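Long-range contacts in AncCDT-1 (Synthetic construct, PDB 5T0W), which probably binds amino acids as a periplasmic-type solute-binding protein, holds arginine in this crystal, and is a reconstructed ancestor of cyclohexadienyl dehydratase: residues F83-S88 with F211-G216; D128-D133 with L152-I157; I113-D118 with A175-T180. One frame throughout, in Å; residues are numbered along the deposited sequence.

Contacts 1 and 3 are buried strand pairings, one in each lobe of the binding protein, with centres 32 Å apart on opposite sides of the chain's centre. Each pairs the reversed strand of its lobe with one of the parallel strands, and strands 207-213 and 107-115 are themselves neighbours in the sheet. Contact 2 is more peripheral: a loop and a turn, partly exposed, depending on one asparagine amide rather than on paired strands. It touches contact 3 through Leu129, whose methyls pack on Ile113 and Ala177. Contact 1 alone includes a ligand-pocket residue, Ser88, and adds a guanidinium and a Met-aromatic contact to its backbone bonds.

Contact 1: F83-S88 with F211-G216; sequences FDIVMS and FAIRKG. With ARG (arginine), chain E.
An antiparallel strand bridge in the lobe that carries the chain's N terminus joins Val86 to Ala212. Val86 N donates to Ala212 O at 3.0 Å, and Ala212 N returns a longer bond of 3.3 Å to Val86 O. On one side of this pair the two beta carbons pack together, Val86 CB lying 3.8 Å from Ala212 CB.

On the other side, Met87 forms a Met-aromatic contact with Phe211. Its sulfur stands over the ring, and a bend at chi3 (61°) brings the terminal methyl CE over the same face, 3.6 Å from the Phe211 centroid and displaced toward the rim. Val86 O approaches the edge of that ring, near its plane. Ile85 meets this strand with its outer branch: CD1 rests against Phe211 CB and, with CG1, against Ile213 CG2.

The bridge extends the parallel sheet of strands 63-68, 24-29 and 85-86 by one reversed strand, the order known from type II periplasmic binding proteins. Beyond it, Arg214 folds back so that NH1 donates to Phe83 O at 3.1 Å, the oxygen lying in the guanidinium plane. NH1 also reaches Leu78 O, and NH2 bonds to Thr15 OG1. Asp84 OD1 stays 4.2 Å from Arg214 NH2, too far for a salt bridge; the carboxylate pairs instead with Arg22.

At the C-terminal end of 83-88, Ser88 enters the arginine pocket. The ligand's NE donates to Ser88 O at 3.1 Å and its NH1 to Ser88 OG at 3.0 Å, while Asp30 N also bonds to OG and so helps to orient the hydroxyl.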
loop_
_atom_site.group_PDB
_atom_site.type_symbol
_atom_site.label_atom_id
_atom_site.label_comp_id
_atom_site.label_asym_id
_atom_site.label_seq_id
_atom_site.Cartn_x
_atom_site.Cartn_y
_atom_site.Cartn_z
ATOM N N PHE A 83 17.009 -0.259 -3.327
ATOM C CA PHE A 83 16.389 -1.232 -4.178
ATOM C C PHE A 83 15.997 -0.533 -5.468
ATOM O O PHE A 83 16.114 0.674 -5.578
ATOM C CB PHE A 83 15.164 -1.857 -3.487
ATOM C CG PHE A 83 14.259 -0.855 -2.829
ATOM C CD1 PHE A 83 13.451 -0.042 -3.586
ATOM C CD2 PHE A 83 14.215 -0.739 -1.445
ATOM C CE1 PHE A 83 12.618 0.881 -2.987
ATOM C CE2 PHE A 83 13.395 0.186 -0.830
ATOM C CZ PHE A 83 12.589 1.003 -1.609
ATOM N N ASP A 84 15.477 -1.297 -6.430
ATOM C CA ASP A 84 15.153 -0.737 -7.746
ATOM C C ASP A 84 13.761 -0.227 -7.917
ATOM O O ASP A 84 13.543 0.641 -8.737
ATOM C CB ASP A 84 15.359 -1.801 -8.804
ATOM C CG ASP A 84 16.701 -2.419 -8.713
ATOM O OD1 ASP A 84 17.686 -1.636 -8.753
ATOM O OD2 ASP A 84 16.756 -3.659 -8.578
ATOM N N ILE A 85 12.806 -0.767 -7.175
ATOM C CA ILE A 85 11.402 -0.469 -7.444
ATOM C C ILE A 85 10.550 -0.685 -6.212
ATOM O O ILE A 85 10.758 -1.655 -5.466
ATOM C CB ILE A 85 10.876 -1.340 -8.613
ATOM C CG1 ILE A 85 9.422 -1.020 -8.965
ATOM C CG2 ILE A 85 10.976 -2.831 -8.284
ATOM C CD1 ILE A 85 9.030 -1.458 -10.356
ATOM N N VAL A 86 9.580 0.199 -5.990
ATOM C CA VAL A 86 8.632 0.051 -4.859
ATOM C C VAL A 86 7.380 -0.707 -5.331
ATOM O O VAL A 86 6.714 -0.264 -6.235
ATOM C CB VAL A 86 8.210 1.412 -4.307
ATOM C CG1 VAL A 86 7.209 1.250 -3.200
ATOM C CG2 VAL A 86 9.414 2.181 -3.818
ATOM N N MET A 87 7.092 -1.848 -4.730
ATOM C CA MET A 87 5.854 -2.564 -4.996
ATOM C C MET A 87 5.200 -2.879 -3.650
ATOM O O MET A 87 5.539 -3.862 -2.989
ATOM C CB MET A 87 6.116 -3.840 -5.789
ATOM C CG MET A 87 7.022 -3.641 -7.001
ATOM S SD MET A 87 7.202 -4.974 -8.220
ATOM C CE MET A 87 5.587 -5.317 -8.926
ATOM N N SER A 88 4.383 -1.943 -3.179
ATOM C CA SER A 88 3.998 -1.907 -1.757
ATOM C C SER A 88 2.728 -1.125 -1.510
ATOM O O SER A 88 2.623 -0.367 -0.554
ATOM C CB SER A 88 5.137 -1.370 -0.876
ATOM O OG SER A 88 5.018 -1.877 0.439
ATOM N N PHE A 211 3.633 1.392 -9.098
ATOM C CA PHE A 211 4.995 1.075 -8.689
ATOM C C PHE A 211 5.931 2.242 -8.930
ATOM O O PHE A 211 5.932 2.837 -10.001
ATOM C CB PHE A 211 5.494 -0.114 -9.467
ATOM C CG PHE A 211 4.545 -1.242 -9.456
ATOM C CD1 PHE A 211 4.112 -1.774 -8.247
ATOM C CD2 PHE A 211 4.066 -1.773 -10.634
ATOM C CE1 PHE A 211 3.227 -2.831 -8.234
ATOM C CE2 PHE A 211 3.197 -2.828 -10.631
ATOM C CZ PHE A 211 2.760 -3.350 -9.436
ATOM N N ALA A 212 6.754 2.555 -7.933
ATOM C CA ALA A 212 7.635 3.740 -7.995
ATOM C C ALA A 212 9.036 3.374 -8.424
ATOM O O ALA A 212 9.535 2.352 -8.011
ATOM C CB ALA A 212 7.689 4.423 -6.643
ATOM N N ILE A 213 9.657 4.226 -9.231
ATOM C CA ILE A 213 11.076 4.113 -9.502
ATOM C C ILE A 213 11.728 5.497 -9.456
ATOM O O ILE A 213 11.040 6.517 -9.587
ATOM C CB ILE A 213 11.371 3.480 -10.867
ATOM C CG1 ILE A 213 10.918 4.404 -11.990
ATOM C CG2 ILE A 213 10.688 2.128 -10.999
ATOM C CD1 ILE A 213 11.514 4.040 -13.337
ATOM N N ARG A 214 13.048 5.530 -9.319
ATOM C CA ARG A 214 13.773 6.789 -9.376
ATOM C C ARG A 214 13.541 7.496 -10.707
ATOM O O ARG A 214 13.407 6.846 -11.750
ATOM C CB ARG A 214 15.269 6.563 -9.230
ATOM C CG ARG A 214 15.692 6.062 -7.895
ATOM C CD ARG A 214 17.209 5.927 -7.883
ATOM N NE ARG A 214 17.703 4.752 -8.621
ATOM C CZ ARG A 214 17.663 3.497 -8.177
ATOM N NH1 ARG A 214 17.123 3.212 -6.998
ATOM N NH2 ARG A 214 18.146 2.514 -8.919
ATOM N N LYS A 215 13.528 8.828 -10.658
ATOM C CA LYS A 215 13.525 9.680 -11.858
ATOM C C LYS A 215 14.763 9.395 -12.725
ATOM O O LYS A 215 15.763 8.849 -12.258
ATOM C CB LYS A 215 13.574 11.156 -11.484
ATOM C CG LYS A 215 12.485 11.645 -10.551
ATOM C CD LYS A 215 11.231 12.049 -11.299
ATOM C CE LYS A 215 10.339 12.926 -10.426
ATOM N NZ LYS A 215 9.259 13.539 -11.238
ATOM N N GLY A 216 14.673 9.763 -13.993
ATOM C CA GLY A 216 15.792 9.653 -14.913
ATOM C C GLY A 216 16.119 8.241 -15.352
ATOM O O GLY A 216 17.287 7.910 -15.599
HETATM N N ARG E . -1.862 3.279 -0.187
HETATM C CA ARG E . -1.372 4.051 0.962
HETATM C C ARG E . -0.228 4.871 0.499
HETATM O O ARG E . 0.140 5.803 1.214
HETATM C CB ARG E . -0.903 3.140 2.058
HETATM C CG ARG E . 0.297 2.344 1.633
HETATM C CD ARG E . 0.928 1.603 2.810
HETATM N NE ARG E . 1.633 0.427 2.326
HETATM C CZ ARG E . 2.379 -0.354 3.091
HETATM N NH1 ARG E . 2.974 -1.435 2.571
HETATM N NH2 ARG E . 2.522 -0.064 4.377
HETATM O OXT ARG E . 0.341 4.593 -0.575
#

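Contact 2: D128-D133 with L152-I157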
loop_
_atom_site.group_PDB
_atom_site.type_symbol
_atom_site.label_atom_id
_atom_site.label_comp_id
_atom_site.label_asym_id
_atom_site.label_seq_id
_atom_site.Cartn_x
_atom_site.Cartn_y
_atom_site.Cartn_z
ATOM N N ASP A 128 -18.243 12.420 11.389
ATOM C CA ASP A 128 -18.532 11.991 12.754
ATOM C C ASP A 128 -17.260 11.749 13.588
ATOM O O ASP A 128 -17.344 11.661 14.813
ATOM C CB ASP A 128 -19.423 10.739 12.758
ATOM C CG ASP A 128 -20.817 11.018 12.258
ATOM O OD1 ASP A 128 -21.062 12.108 11.692
ATOM O OD2 ASP A 128 -21.686 10.139 12.420
ATOM N N LEU A 129 -16.117 11.596 12.927
ATOM C CA LEU A 129 -14.843 11.402 13.593
ATOM C C LEU A 129 -14.105 12.714 13.863
ATOM O O LEU A 129 -13.141 12.723 14.610
ATOM C CB LEU A 129 -13.921 10.495 12.761
ATOM C CG LEU A 129 -14.199 8.984 12.757
ATOM C CD1 LEU A 129 -13.318 8.189 11.813
ATOM C CD2 LEU A 129 -14.087 8.385 14.148
ATOM N N ASN A 130 -14.576 13.813 13.287
ATOM C CA ASN A 130 -13.942 15.113 13.448
ATOM C C ASN A 130 -14.408 15.855 14.708
ATOM O O ASN A 130 -14.784 17.023 14.658
ATOM C CB ASN A 130 -14.214 15.962 12.214
ATOM C CG ASN A 130 -13.441 17.258 12.233
ATOM O OD1 ASN A 130 -12.355 17.343 12.821
ATOM N ND2 ASN A 130 -13.960 18.256 11.551
ATOM N N LYS A 131 -14.402 15.141 15.829
ATOM C CA LYS A 131 -14.676 15.684 17.145
ATOM C C LYS A 131 -13.411 15.678 17.978
ATOM O O LYS A 131 -12.494 14.950 17.654
ATOM C CB LYS A 131 -15.744 14.844 17.836
ATOM C CG LYS A 131 -17.149 15.323 17.495
ATOM C CD LYS A 131 -17.864 14.409 16.528
ATOM C CE LYS A 131 -18.928 13.641 17.283
ATOM N NZ LYS A 131 -19.255 12.381 16.565
ATOM N N PRO A 132 -13.348 16.486 19.056
ATOM C CA PRO A 132 -12.070 16.590 19.770
ATOM C C PRO A 132 -11.758 15.434 20.727
ATOM O O PRO A 132 -10.598 15.260 21.121
ATOM C CB PRO A 132 -12.193 17.913 20.528
ATOM C CG PRO A 132 -13.452 18.562 20.062
ATOM C CD PRO A 132 -14.325 17.454 19.563
ATOM N N ASP A 133 -12.779 14.666 21.093
ATOM C CA ASP A 133 -12.623 13.497 21.976
ATOM C C ASP A 133 -12.272 12.210 21.217
ATOM O O ASP A 133 -11.895 11.204 21.833
ATOM C CB ASP A 133 -13.888 13.252 22.835
ATOM C CG ASP A 133 -15.177 13.329 22.036
ATOM O OD1 ASP A 133 -15.151 13.576 20.832
ATOM O OD2 ASP A 133 -16.255 13.179 22.615
ATOM N N LEU A 152 -10.033 15.610 9.374
ATOM C CA LEU A 152 -10.399 15.396 10.783
ATOM C C LEU A 152 -9.495 16.207 11.709
ATOM O O LEU A 152 -8.831 15.636 12.566
ATOM C CB LEU A 152 -10.303 13.907 11.143
ATOM C CG LEU A 152 -10.989 12.877 10.253
ATOM C CD1 LEU A 152 -10.542 11.472 10.647
ATOM C CD2 LEU A 152 -12.496 12.997 10.361
ATOM N N PRO A 153 -9.456 17.535 11.533
ATOM C CA PRO A 153 -8.422 18.342 12.183
ATOM C C PRO A 153 -8.711 18.555 13.660
ATOM O O PRO A 153 -7.779 18.765 14.429
ATOM C CB PRO A 153 -8.484 19.682 11.429
ATOM C CG PRO A 153 -9.870 19.754 10.894
ATOM C CD PRO A 153 -10.244 18.328 10.578
ATOM N N LYS A 154 -9.977 18.473 14.053
ATOM C CA LYS A 154 -10.315 18.472 15.489
ATOM C C LYS A 154 -9.907 17.180 16.233
ATOM O O LYS A 154 -9.753 17.210 17.458
ATOM C CB LYS A 154 -11.797 18.724 15.760
ATOM C CG LYS A 154 -12.250 20.111 15.412
ATOM C CD LYS A 154 -13.711 20.220 15.753
ATOM C CE LYS A 154 -14.377 21.396 15.087
ATOM N NZ LYS A 154 -15.756 21.485 15.647
ATOM N N ALA A 155 -9.750 16.062 15.530
ATOM C CA ALA A 155 -9.502 14.788 16.208
ATOM C C ALA A 155 -8.067 14.657 16.622
ATOM O O ALA A 155 -7.215 15.436 16.192
ATOM C CB ALA A 155 -9.899 13.610 15.321
ATOM N N LYS A 156 -7.799 13.649 17.447
ATOM C CA LYS A 156 -6.438 13.282 17.813
ATOM C C LYS A 156 -5.946 12.151 16.899
ATOM O O LYS A 156 -6.379 11.033 17.010
ATOM C CB LYS A 156 -6.365 12.848 19.271
ATOM C CG LYS A 156 -6.591 13.986 20.237
ATOM C CD LYS A 156 -6.729 13.483 21.673
ATOM C CE LYS A 156 -6.847 14.627 22.665
ATOM N NZ LYS A 156 -7.177 14.116 24.024
ATOM N N ILE A 157 -5.000 12.462 16.035
ATOM C CA ILE A 157 -4.415 11.479 15.162
ATOM C C ILE A 157 -3.195 10.853 15.843
ATOM O O ILE A 157 -2.295 11.565 16.292
ATOM C CB ILE A 157 -3.983 12.099 13.839
ATOM C CG1 ILE A 157 -5.095 12.977 13.263
ATOM C CG2 ILE A 157 -3.588 11.016 12.856
ATOM C CD1 ILE A 157 -6.386 12.248 13.017
#
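The side-chain oxygen of Asn130 accepts the backbone N-H of Lys154, OD1 to N 2.9 Å, the donor sitting nearly along the C=O axis while the angle at the hydrogen is 144°. Pro153 and Lys154 both press on the same oxygen: Pro153 CD lies 3.2 Å from Asn130 OD1, and Lys154 CB touches it as well. Pro153 N is equally near but has no hydrogen to give. With CG anti to the backbone N (chi1 -173°), the amide of Asn130 reaches across to the turn, and CB is left against Leu152 CD2.

The partner is a type I beta turn from Leu152 to Ala155, closed by Ala155 N bonding to Leu152 O at 3.1 Å. Putting an alanine at Asn130 would probably leave Lys154 N without its acceptor and give the turn more freedom to shift against the loop.

Beside the amide two leucines make an apolar pair: Leu152 turns its methyls inward, CD2 lying 3.7 Å from Leu129 CB, and Phe126 covers Leu152 as well. Ala155 CB lies against the carbonyl oxygen of Leu129. Farther along, the backbones exchange two CA-H...O contacts: Ala155 CA with Lys131 O, and Pro132 CA with Lys154 O, each 3.3 Å. The aliphatic part of Lys154 runs past Asn130 O, its CD 3.5 Å from that oxygen. Lys131 bends back along its own segment and gives NZ to Asp128 O, in the carbonyl plane and on a lone pair.

Helix 143-151 ends just before Leu152, and strand 156-160 starts after the turn. The loop 128-133 leads into strand 135-139, so the contact ties together the entry and the return of a beta-alpha-beta crossover.

Contact 3: I113-D118 with A175-T180; sequences ILVKKD and ADAMVT
Ala177 CB sits between two side chains of the neighbouring strand, 3.9 Å from Ile113 CG2 and 3.7 Å from Val115 CG1. These residues belong to the antiparallel pairing in the second lobe's sheet, where strand 107-115 runs beside strand 177-181, their short segments 150° apart in direction. The strand order there, 156-160, 135-139, 177-181, 107-115, 198-201, is that of the alpha/beta lobes of type II periplasmic binding proteins, with 107-115 the reversed strand.

Ile113 faces the same way as Val179, its non-hydrogen-bonded partner, though Ile113 CG1 and Val179 CG2 meet only loosely. With CG2 anti to the backbone N, Ile113 lays that methyl toward Ala177. Leu129 packs on both Ile113 and Ala177, so this residue of contact 2 lies against the face, with Phe126 beside it on Ile113.

Leu114 and Met178 point to the other face, where Leu114 CB lies 3.8 Å from Met178 CG. Helix 182-189 covers Leu114 through Ala185 and Tyr188; helix 163-171 reaches Met178 through Ala166. Beneath these side chains the pair is joined by two backbone bonds: Leu114 N to Met178 O at 2.8 Å, and Met178 N to Leu114 O at 3.0 Å. Each oxygen takes a CA-H...O contact too, from Ile113 CA and Ala177 CA respectively.

Toward the end of the pairing the chains separate. Val115 CG1 still touches Asp176 O, 3.5 Å away, and Asp176, whose beta carbon points away from the neighbouring strand, accepts from Lys135 N through OD2. Past Val115 a water takes over: it accepts from Lys116 N at 2.8 Å and donates to Asp176 O at 2.8 Å.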
loop_
_atom_site.group_PDB
_atom_site.type_symbol
_atom_site.label_atom_id
_atom_site.label_comp_id
_atom_site.label_asym_id
_atom_site.label_seq_id
_atom_site.Cartn_x
_atom_site.Cartn_y
_atom_site.Cartn_z
ATOM N N ILE A 113 -12.828 3.512 6.988
ATOM C CA ILE A 113 -12.764 3.639 8.442
ATOM C C ILE A 113 -13.141 2.311 9.062
ATOM O O ILE A 113 -14.124 1.703 8.691
ATOM C CB ILE A 113 -13.762 4.687 8.972
ATOM C CG1 ILE A 113 -13.520 6.052 8.341
ATOM C CG2 ILE A 113 -13.678 4.786 10.489
ATOM C CD1 ILE A 113 -14.707 6.974 8.434
ATOM N N LEU A 114 -12.375 1.906 10.052
ATOM C CA LEU A 114 -12.607 0.679 10.777
ATOM C C LEU A 114 -12.893 1.037 12.221
ATOM O O LEU A 114 -12.189 1.858 12.783
ATOM C CB LEU A 114 -11.343 -0.155 10.709
ATOM C CG LEU A 114 -11.464 -1.635 10.392
ATOM C CD1 LEU A 114 -12.028 -1.800 8.992
ATOM C CD2 LEU A 114 -10.086 -2.280 10.463
ATOM N N VAL A 115 -13.932 0.434 12.798
ATOM C CA VAL A 115 -14.281 0.624 14.217
ATOM C C VAL A 115 -14.685 -0.686 14.929
ATOM O O VAL A 115 -14.894 -1.712 14.284
ATOM C CB VAL A 115 -15.419 1.651 14.395
ATOM C CG1 VAL A 115 -14.979 3.018 13.902
ATOM C CG2 VAL A 115 -16.675 1.209 13.680
ATOM N N LYS A 116 -14.772 -0.654 16.259
ATOM C CA LYS A 116 -15.210 -1.813 17.017
ATOM C C LYS A 116 -16.689 -2.021 16.698
ATOM O O LYS A 116 -17.425 -1.036 16.533
ATOM C CB LYS A 116 -14.973 -1.597 18.513
ATOM N N LYS A 117 -17.109 -3.282 16.562
ATOM C CA LYS A 117 -18.521 -3.598 16.303
ATOM C C LYS A 117 -19.432 -2.863 17.274
ATOM O O LYS A 117 -20.448 -2.327 16.856
ATOM C CB LYS A 117 -18.788 -5.107 16.357
ATOM N N ASP A 118 -19.087 -2.853 18.568
ATOM C CA ASP A 118 -19.854 -2.095 19.595
ATOM C C ASP A 118 -20.086 -0.654 19.167
ATOM O O ASP A 118 -21.219 -0.203 19.072
ATOM C CB ASP A 118 -19.105 -2.025 20.943
ATOM C CG ASP A 118 -19.202 -3.306 21.763
ATOM O OD1 ASP A 118 -20.020 -4.195 21.425
ATOM O OD2 ASP A 118 -18.451 -3.409 22.765
ATOM N N ALA A 175 -7.932 3.679 20.613
ATOM C CA ALA A 175 -8.355 4.532 19.538
ATOM C C ALA A 175 -9.750 4.163 19.197
ATOM O O ALA A 175 -10.171 3.012 19.390
ATOM C CB ALA A 175 -7.444 4.382 18.329
ATOM N N ASP A 176 -10.484 5.145 18.697
ATOM C CA ASP A 176 -11.896 4.942 18.390
ATOM C C ASP A 176 -12.058 4.373 17.012
ATOM O O ASP A 176 -13.026 3.701 16.750
ATOM C CB ASP A 176 -12.660 6.254 18.507
ATOM C CG ASP A 176 -12.492 6.881 19.851
ATOM O OD1 ASP A 176 -13.101 6.376 20.815
ATOM O OD2 ASP A 176 -11.681 7.820 19.966
ATOM N N ALA A 177 -11.095 4.637 16.136
ATOM C CA ALA A 177 -11.138 4.186 14.777
ATOM C C ALA A 177 -9.756 4.125 14.182
ATOM O O ALA A 177 -8.814 4.683 14.751
ATOM C CB ALA A 177 -11.991 5.129 13.973
ATOM N N MET A 178 -9.634 3.440 13.045
ATOM C CA MET A 178 -8.470 3.544 12.206
ATOM C C MET A 178 -8.907 3.727 10.752
ATOM O O MET A 178 -9.956 3.277 10.343
ATOM C CB MET A 178 -7.527 2.355 12.345
ATOM C CG MET A 178 -7.833 1.151 11.501
ATOM S SD MET A 178 -6.604 -0.202 11.679
ATOM C CE MET A 178 -5.218 0.430 10.775
ATOM N N VAL A 179 -8.087 4.439 9.989
ATOM C CA VAL A 179 -8.335 4.635 8.595
ATOM C C VAL A 179 -7.231 3.903 7.865
ATOM O O VAL A 179 -6.084 3.918 8.286
ATOM C CB VAL A 179 -8.347 6.126 8.210
ATOM C CG1 VAL A 179 -8.811 6.284 6.767
ATOM C CG2 VAL A 179 -9.241 6.950 9.136
ATOM N N THR A 180 -7.581 3.274 6.756
ATOM C CA THR A 180 -6.631 2.542 5.958
ATOM C C THR A 180 -7.211 2.350 4.547
ATOM O O THR A 180 -8.385 2.668 4.304
ATOM C CB THR A 180 -6.301 1.211 6.642
ATOM O OG1 THR A 180 -5.131 0.652 6.061
ATOM C CG2 THR A 180 -7.425 0.197 6.480
HETATM O O HOH W 1 -14.232 1.489 17.938
#